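Local coordinates for ThiJ/pfpI family protein (Bacillus anthracis, PDB 3EFE) that is of uncertain function but belongs to the DJ-1/PfpI family, whose members include chaperones, proteases and glyoxalase-like enzymes, at residues 100-105 / 159-164; 76-81 / 92-97; 19-24 / 53-58. All blocks are in the same frame, centred on the assembly; numbering follows the deposited sequence.

Contact 1 (100-105 / 159-164); sequences QALKIG and ANLVTA
Asn160 brings ND2 of its amide up to the last turn of helix 92-104, where it meets Leu102 and Gly105. ND2 donates to the carbonyl oxygen of Leu102 at 3.1 Å. The bond is bent, with an N-H...O angle of 141°. It arrives in the carbonyl plane, on a lone pair, while the oxygen itself is tilted 25° out of the amide plane of Asn160. ND2 also bonds to Thr106 O, its stronger partner, so one amide nitrogen ties two backbone carbonyls near the helix end. CG of Asn160 stands between its own backbone N and carbonyl carbon (chi1 65°), and the amide is thereby directed at the helix.

The helix closes here with a Schellman motif. Gly105 takes positive phi as the C' residue, its N makes a weak bond to the same Leu102 O, and Thr106 N reaches back to Ala101 O. ND2 of Asn160 also lies 3.6 Å from Gly105 C. The side chain of Leu102 adds the apolar part. Its CD2 lies 3.8 Å from Asn160 ND2, and the two side chains pass at a slant. The same methyl group is 4.4 Å from CB of Leu161, a loose touch.

Strand 107-111 lies between strands 77-80 and 161-164 in the sheet. Leu102 and Leu161 both pack on its Val108, and Leu161 also meets Leu118 of helix 113-119.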
# COMPACT_ATOMS: atom_id res chain seq x y z
N GLN D 100 6.39 15.51 22.46
CA GLN D 100 5.75 16.84 22.60
C GLN D 100 4.45 16.86 21.80
O GLN D 100 3.42 17.31 22.31
CB GLN D 100 6.62 17.99 22.03
CG GLN D 100 8.12 18.00 22.42
CD GLN D 100 8.99 18.83 21.44
OE1 GLN D 100 10.23 18.59 21.30
NE2 GLN D 100 8.34 19.78 20.71
N ALA D 101 4.52 16.42 20.54
CA ALA D 101 3.32 16.29 19.71
C ALA D 101 2.23 15.64 20.51
O ALA D 101 1.14 16.12 20.51
CB ALA D 101 3.59 15.48 18.44
N LEU D 102 2.52 14.54 21.19
CA LEU D 102 1.46 13.79 21.86
C LEU D 102 0.79 14.66 22.89
O LEU D 102 -0.40 14.57 23.00
CB LEU D 102 1.95 12.46 22.50
CG LEU D 102 2.07 11.26 21.55
CD1 LEU D 102 3.15 10.24 22.04
CD2 LEU D 102 0.72 10.62 21.39
N LYS D 103 1.59 15.48 23.60
CA LYS D 103 1.14 16.50 24.61
C LYS D 103 0.18 17.59 24.12
O LYS D 103 -0.87 17.79 24.73
CB LYS D 103 2.33 17.24 25.27
CG LYS D 103 3.20 16.39 26.14
CD LYS D 103 4.45 17.16 26.71
CE LYS D 103 5.75 16.20 26.83
NZ LYS D 103 5.70 15.14 27.91
N ILE D 104 0.57 18.33 23.06
CA ILE D 104 -0.32 19.32 22.46
C ILE D 104 -1.58 18.71 21.85
O ILE D 104 -2.57 19.42 21.59
CB ILE D 104 0.38 20.26 21.42
CG1 ILE D 104 -0.49 21.56 21.25
CG2 ILE D 104 0.74 19.52 20.03
CD1 ILE D 104 0.28 22.84 20.93
N GLY D 105 -1.57 17.42 21.60
CA GLY D 105 -2.78 16.68 21.17
C GLY D 105 -2.77 16.30 19.70
O GLY D 105 -3.81 16.03 19.11
N ALA D 159 -7.36 7.75 22.87
CA ALA D 159 -7.25 9.20 22.84
C ALA D 159 -6.59 9.44 21.47
O ALA D 159 -7.10 8.93 20.48
CB ALA D 159 -6.41 9.77 24.05
N ASN D 160 -5.44 10.12 21.43
CA ASN D 160 -4.86 10.65 20.19
C ASN D 160 -3.68 9.80 19.68
O ASN D 160 -2.77 10.31 19.02
CB ASN D 160 -4.39 12.10 20.41
CG ASN D 160 -3.23 12.21 21.42
OD1 ASN D 160 -3.27 11.59 22.50
ND2 ASN D 160 -2.19 12.98 21.06
N LEU D 161 -3.70 8.50 20.03
CA LEU D 161 -2.71 7.54 19.55
C LEU D 161 -3.42 6.34 18.91
O LEU D 161 -4.35 5.76 19.49
CB LEU D 161 -1.83 7.05 20.69
CG LEU D 161 -0.85 5.93 20.33
CD1 LEU D 161 0.44 6.49 19.68
CD2 LEU D 161 -0.54 5.10 21.57
N VAL D 162 -2.99 5.99 17.70
CA VAL D 162 -3.41 4.74 17.07
C VAL D 162 -2.14 3.91 16.81
O VAL D 162 -1.16 4.42 16.26
CB VAL D 162 -4.26 4.99 15.76
CG1 VAL D 162 -4.68 3.70 15.15
CG2 VAL D 162 -5.49 5.86 16.07
N THR D 163 -2.14 2.67 17.26
CA THR D 163 -1.07 1.68 16.96
C THR D 163 -1.68 0.46 16.23
O THR D 163 -2.86 0.13 16.38
CB THR D 163 -0.36 1.22 18.20
OG1 THR D 163 -1.36 0.88 19.16
CG2 THR D 163 0.58 2.29 18.73
N ALA D 164 -0.86 -0.21 15.46
CA ALA D 164 -1.35 -1.38 14.76
C ALA D 164 -0.21 -2.31 14.43
O ALA D 164 0.93 -1.90 14.29
CB ALA D 164 -2.07 -0.97 13.44

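Contact 2 (76-81 / 92-97); sequences DLLILP and QPILER
Ile94 of helix 92-104 points its side chain at Leu78 and Leu80 of strand 77-80. Its CB starts toward the sheet, and CG1 carries the chain on. CG2, the other branch, stays more than 5 Å from Leu80 CD2 and makes no close contact with the strand. CD1 does the touching. It sits 4.3 Å from CD2 of Leu78 and also 4.3 Å from CD2 of Leu80. The CG1 branch is extended, with CD1 anti to CA (chi2 -178°), and this carries the terminal methyl to the two leucines.

Leu78 and Leu80 are two residues apart on the strand, so both present their side chains to the same face of the sheet. Each offers one methyl group to the isoleucine tip. Strand 77-80, helix 92-104 and strand 107-111 form a beta-alpha-beta unit, and the helix packs on the sheet as it crosses over. Backbone bonds from Leu78 to Ile107 and Ala109 join the two parallel strands directly.

The contact is wholly apolar, with no hydrogen bond between the segments. It is also light: 92 Å² is buried, and the nearest CA atoms, those of Leu80 and Ile94, are 10.1 Å apart. Other side chains complete the layer. Ile94 also packs on Tyr11 of strand 8-11 and on Leu67. Leu80 meets Ala114 and Leu118 of helix 113-119, and Leu95 rests on Ala117 and Leu118 of that helix.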
# COMPACT_ATOMS: atom_id res chain seq x y z
N ASP D 76 -3.35 17.81 14.50
CA ASP D 76 -2.67 17.47 13.24
C ASP D 76 -2.65 15.95 13.22
O ASP D 76 -2.95 15.32 14.22
CB ASP D 76 -1.25 18.07 13.13
CG ASP D 76 -1.25 19.59 12.67
OD1 ASP D 76 -2.31 20.01 12.13
OD2 ASP D 76 -0.21 20.33 12.79
N LEU D 77 -2.36 15.36 12.08
CA LEU D 77 -2.14 13.89 11.98
C LEU D 77 -0.71 13.62 11.59
O LEU D 77 -0.21 14.17 10.59
CB LEU D 77 -3.13 13.18 10.99
CG LEU D 77 -2.88 11.65 10.66
CD1 LEU D 77 -3.22 10.66 11.83
CD2 LEU D 77 -3.66 11.28 9.34
N LEU D 78 -0.06 12.76 12.39
CA LEU D 78 1.29 12.22 12.05
C LEU D 78 1.29 10.70 11.90
O LEU D 78 1.09 10.01 12.85
CB LEU D 78 2.31 12.58 13.12
CG LEU D 78 3.77 12.14 12.90
CD1 LEU D 78 4.41 12.73 11.65
CD2 LEU D 78 4.60 12.43 14.18
N ILE D 79 1.50 10.23 10.65
CA ILE D 79 1.63 8.80 10.31
C ILE D 79 3.12 8.28 10.42
O ILE D 79 4.07 8.79 9.77
CB ILE D 79 1.07 8.48 8.87
CG1 ILE D 79 -0.35 9.00 8.73
CG2 ILE D 79 1.14 6.95 8.55
CD1 ILE D 79 -0.80 9.33 7.28
N LEU D 80 3.30 7.26 11.24
CA LEU D 80 4.60 6.59 11.30
C LEU D 80 4.49 5.15 10.78
O LEU D 80 3.99 4.27 11.46
CB LEU D 80 5.19 6.62 12.68
CG LEU D 80 4.93 7.91 13.48
CD1 LEU D 80 5.11 7.55 14.98
CD2 LEU D 80 5.79 9.07 12.96
N PRO D 81 5.03 4.90 9.58
CA PRO D 81 5.11 3.58 9.01
C PRO D 81 6.23 2.72 9.64
O PRO D 81 7.15 3.26 10.26
CB PRO D 81 5.44 3.83 7.55
CG PRO D 81 5.97 5.13 7.50
CD PRO D 81 5.62 5.90 8.72
N GLN D 92 15.89 9.58 16.09
CA GLN D 92 15.82 10.15 17.45
C GLN D 92 15.22 11.56 17.51
O GLN D 92 14.37 11.84 18.34
CB GLN D 92 17.23 10.11 18.11
CG GLN D 92 17.20 9.75 19.57
CD GLN D 92 16.74 8.29 19.78
OE1 GLN D 92 15.94 8.01 20.66
NE2 GLN D 92 17.21 7.38 18.91
N PRO D 93 15.61 12.43 16.60
CA PRO D 93 14.95 13.73 16.67
C PRO D 93 13.40 13.67 16.51
O PRO D 93 12.70 14.24 17.34
CB PRO D 93 15.64 14.52 15.56
CG PRO D 93 16.86 13.79 15.25
CD PRO D 93 16.57 12.38 15.49
N ILE D 94 12.87 12.95 15.51
CA ILE D 94 11.41 12.83 15.41
C ILE D 94 10.83 12.14 16.62
O ILE D 94 9.74 12.47 17.07
CB ILE D 94 10.85 12.18 14.08
CG1 ILE D 94 9.42 12.72 13.84
CG2 ILE D 94 11.00 10.64 14.08
CD1 ILE D 94 8.67 12.22 12.69
N LEU D 95 11.56 11.22 17.20
CA LEU D 95 11.04 10.41 18.29
C LEU D 95 10.94 11.29 19.54
O LEU D 95 10.07 11.06 20.40
CB LEU D 95 11.92 9.18 18.45
CG LEU D 95 11.43 7.72 18.38
CD1 LEU D 95 10.14 7.41 17.70
CD2 LEU D 95 12.56 6.87 17.82
N GLU D 96 11.76 12.35 19.61
CA GLU D 96 11.71 13.28 20.74
C GLU D 96 10.52 14.18 20.60
O GLU D 96 9.73 14.34 21.56
CB GLU D 96 13.03 14.04 20.89
CG GLU D 96 14.19 13.02 21.32
CD GLU D 96 15.65 13.60 21.45
OE1 GLU D 96 15.92 14.79 21.05
OE2 GLU D 96 16.55 12.83 21.91
N ARG D 97 10.35 14.68 19.38
CA ARG D 97 9.27 15.57 18.94
C ARG D 97 7.94 14.93 19.07
O ARG D 97 6.98 15.62 19.18
CB ARG D 97 9.41 15.92 17.45
CG ARG D 97 10.71 16.60 17.01
CD ARG D 97 10.67 18.12 17.06
NE ARG D 97 9.36 18.65 16.69
CZ ARG D 97 8.99 19.14 15.50
NH1 ARG D 97 9.82 19.29 14.48
NH2 ARG D 97 7.73 19.54 15.37

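Contact 3 (19-24 / 53-58); sequences WEYGYL and ITTMGG
Trp19 and Tyr21 both hold CG between the backbone N and the carbonyl carbon, and this turns their rings to the 53-58 segment. Met56 answers with a chain extended from CB to CE. Its CG is anti to the backbone N (chi1 -171°), and the sulfur is carried out to the indole.

SD of Met56 meets the six-membered ring of Trp19 at its edge. It lies 3.7 Å from CZ3 and 4.1 Å from CH2. The ring centroid is 5.0 Å away, and the sulfur is 88° off the ring normal, so it lies almost in the plane. This is an edge-on Met-aromatic contact. CG of Glu20 lies over the rim of one face of the indole, and NE1 is bonded to Gly166 O. That bond would limit rotation of the ring.

Tyr21 makes the second touch. Its OH lies 3.7 Å from CG2 of Thr55, a packing contact. The hydroxyl of Thr55 is used otherwise: OG1 weakly accepts from Gly57 N within the turn. Asp18, the residue just before Trp19, bonds more firmly, through OD1 to Thr55 OG1 and through OD2 to Gly57 N, and so clamps the turn to the start of the helix.

Trp19 and Tyr23 meet Tyr23 and Trp19 of the second subunit with their rings nearly parallel, and Tyr21 packs on Leu59 of that subunit. Thr55 to Gly58 form a type I beta turn with a bond from Gly58 N to Thr55 O at 2.9 Å. It follows strand 53-54 and leads to strand 60-61, so the motif is a beta hairpin whose turn docks on helix 18-30 at the dimer interface.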
# COMPACT_ATOMS: atom_id res chain seq x y z
N TRP D 19 3.17 -1.21 2.09
CA TRP D 19 1.84 -1.75 2.21
C TRP D 19 1.16 -1.16 3.43
O TRP D 19 -0.03 -1.28 3.56
CB TRP D 19 1.85 -3.26 2.21
CG TRP D 19 2.34 -3.82 3.41
CD1 TRP D 19 1.60 -4.17 4.49
CD2 TRP D 19 3.69 -4.09 3.74
NE1 TRP D 19 2.38 -4.63 5.44
CE2 TRP D 19 3.69 -4.58 5.03
CE3 TRP D 19 4.92 -3.88 3.07
CZ2 TRP D 19 4.85 -4.95 5.70
CZ3 TRP D 19 6.06 -4.26 3.70
CH2 TRP D 19 6.03 -4.77 5.02
N GLU D 20 1.91 -0.47 4.29
CA GLU D 20 1.42 -0.19 5.65
C GLU D 20 0.64 1.15 5.69
O GLU D 20 -0.29 1.30 6.48
CB GLU D 20 2.54 -0.27 6.67
CG GLU D 20 2.90 -1.70 6.96
CD GLU D 20 4.00 -1.88 7.88
OE1 GLU D 20 4.53 -0.87 8.42
OE2 GLU D 20 4.31 -3.08 8.12
N TYR D 21 0.97 2.06 4.79
CA TYR D 21 0.37 3.43 4.76
C TYR D 21 -0.46 3.70 3.54
O TYR D 21 -1.12 4.69 3.53
CB TYR D 21 1.41 4.58 4.96
CG TYR D 21 2.50 4.47 3.99
CD1 TYR D 21 2.31 4.86 2.67
CD2 TYR D 21 3.69 3.80 4.33
CE1 TYR D 21 3.30 4.63 1.74
CE2 TYR D 21 4.66 3.61 3.40
CZ TYR D 21 4.48 4.04 2.14
OH TYR D 21 5.43 3.83 1.22
N GLY D 22 -0.52 2.78 2.57
CA GLY D 22 -1.10 3.06 1.26
C GLY D 22 -2.59 3.40 1.20
O GLY D 22 -2.97 4.32 0.53
N TYR D 23 -3.41 2.58 1.85
CA TYR D 23 -4.82 2.83 2.10
C TYR D 23 -5.06 4.17 2.79
O TYR D 23 -5.89 4.99 2.34
CB TYR D 23 -5.36 1.73 3.00
CG TYR D 23 -5.53 0.29 2.42
CD1 TYR D 23 -6.37 0.05 1.36
CD2 TYR D 23 -4.88 -0.80 3.00
CE1 TYR D 23 -6.56 -1.19 0.88
CE2 TYR D 23 -5.03 -2.10 2.49
CZ TYR D 23 -5.89 -2.28 1.44
OH TYR D 23 -6.11 -3.52 0.91
N LEU D 24 -4.36 4.38 3.89
CA LEU D 24 -4.63 5.58 4.68
C LEU D 24 -4.34 6.84 3.90
O LEU D 24 -5.17 7.71 3.79
CB LEU D 24 -3.83 5.54 6.00
CG LEU D 24 -4.08 6.65 7.02
CD1 LEU D 24 -5.67 6.89 7.29
CD2 LEU D 24 -3.32 6.36 8.29
N ILE D 53 14.54 9.41 -0.19
CA ILE D 53 14.44 8.15 0.54
C ILE D 53 13.97 7.14 -0.48
O ILE D 53 13.47 7.49 -1.53
CB ILE D 53 13.52 8.28 1.77
CG1 ILE D 53 12.01 8.37 1.42
CG2 ILE D 53 13.87 9.56 2.50
CD1 ILE D 53 11.31 7.09 1.14
N THR D 54 14.20 5.88 -0.19
CA THR D 54 13.83 4.75 -1.04
C THR D 54 12.94 3.80 -0.15
O THR D 54 13.35 3.38 0.96
CB THR D 54 15.09 4.01 -1.49
OG1 THR D 54 15.95 4.91 -2.19
CG2 THR D 54 14.73 2.82 -2.44
N THR D 55 11.73 3.51 -0.57
CA THR D 55 10.87 2.64 0.24
C THR D 55 11.42 1.24 0.23
O THR D 55 12.28 0.97 -0.54
CB THR D 55 9.36 2.68 -0.21
OG1 THR D 55 9.23 2.09 -1.48
CG2 THR D 55 8.83 4.13 -0.24
N MET D 56 10.97 0.35 1.13
CA MET D 56 11.21 -1.10 0.98
C MET D 56 10.86 -1.65 -0.38
O MET D 56 11.52 -2.57 -0.82
CB MET D 56 10.45 -1.92 2.07
CG MET D 56 10.80 -3.47 2.17
SD MET D 56 9.75 -4.24 3.37
CE MET D 56 10.08 -5.92 3.03
N GLY D 57 9.82 -1.11 -1.03
CA GLY D 57 9.45 -1.50 -2.34
C GLY D 57 10.30 -0.85 -3.42
O GLY D 57 10.20 -1.20 -4.58
N GLY D 58 11.18 0.07 -3.06
CA GLY D 58 12.15 0.60 -4.02
C GLY D 58 11.75 1.91 -4.63
O GLY D 58 12.34 2.33 -5.59

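Overall arrangement
Contacts 1 and 2 use the two ends of helix 92-104 and reach the same sheet. Contact 2 is buried and purely apolar. Contact 1 is partly buried and relies on a side-chain amide bonded to backbone carbonyls where the helix ends. Contact 3 lies on the opposite side of the chain's centre from contact 1, with centres about 22 Å apart. It is buried too, but the second subunit helps to bury it, and it mixes sulfur-aromatic contact with methyl packing. Contacts 2 and 3 touch where Pro81 packs on Tyr21. Strand 77-80 has helix 18-30 on one face, through Ile79 with Leu24, and helix 92-104 on the other, through Leu78 and Leu80 with Ile94.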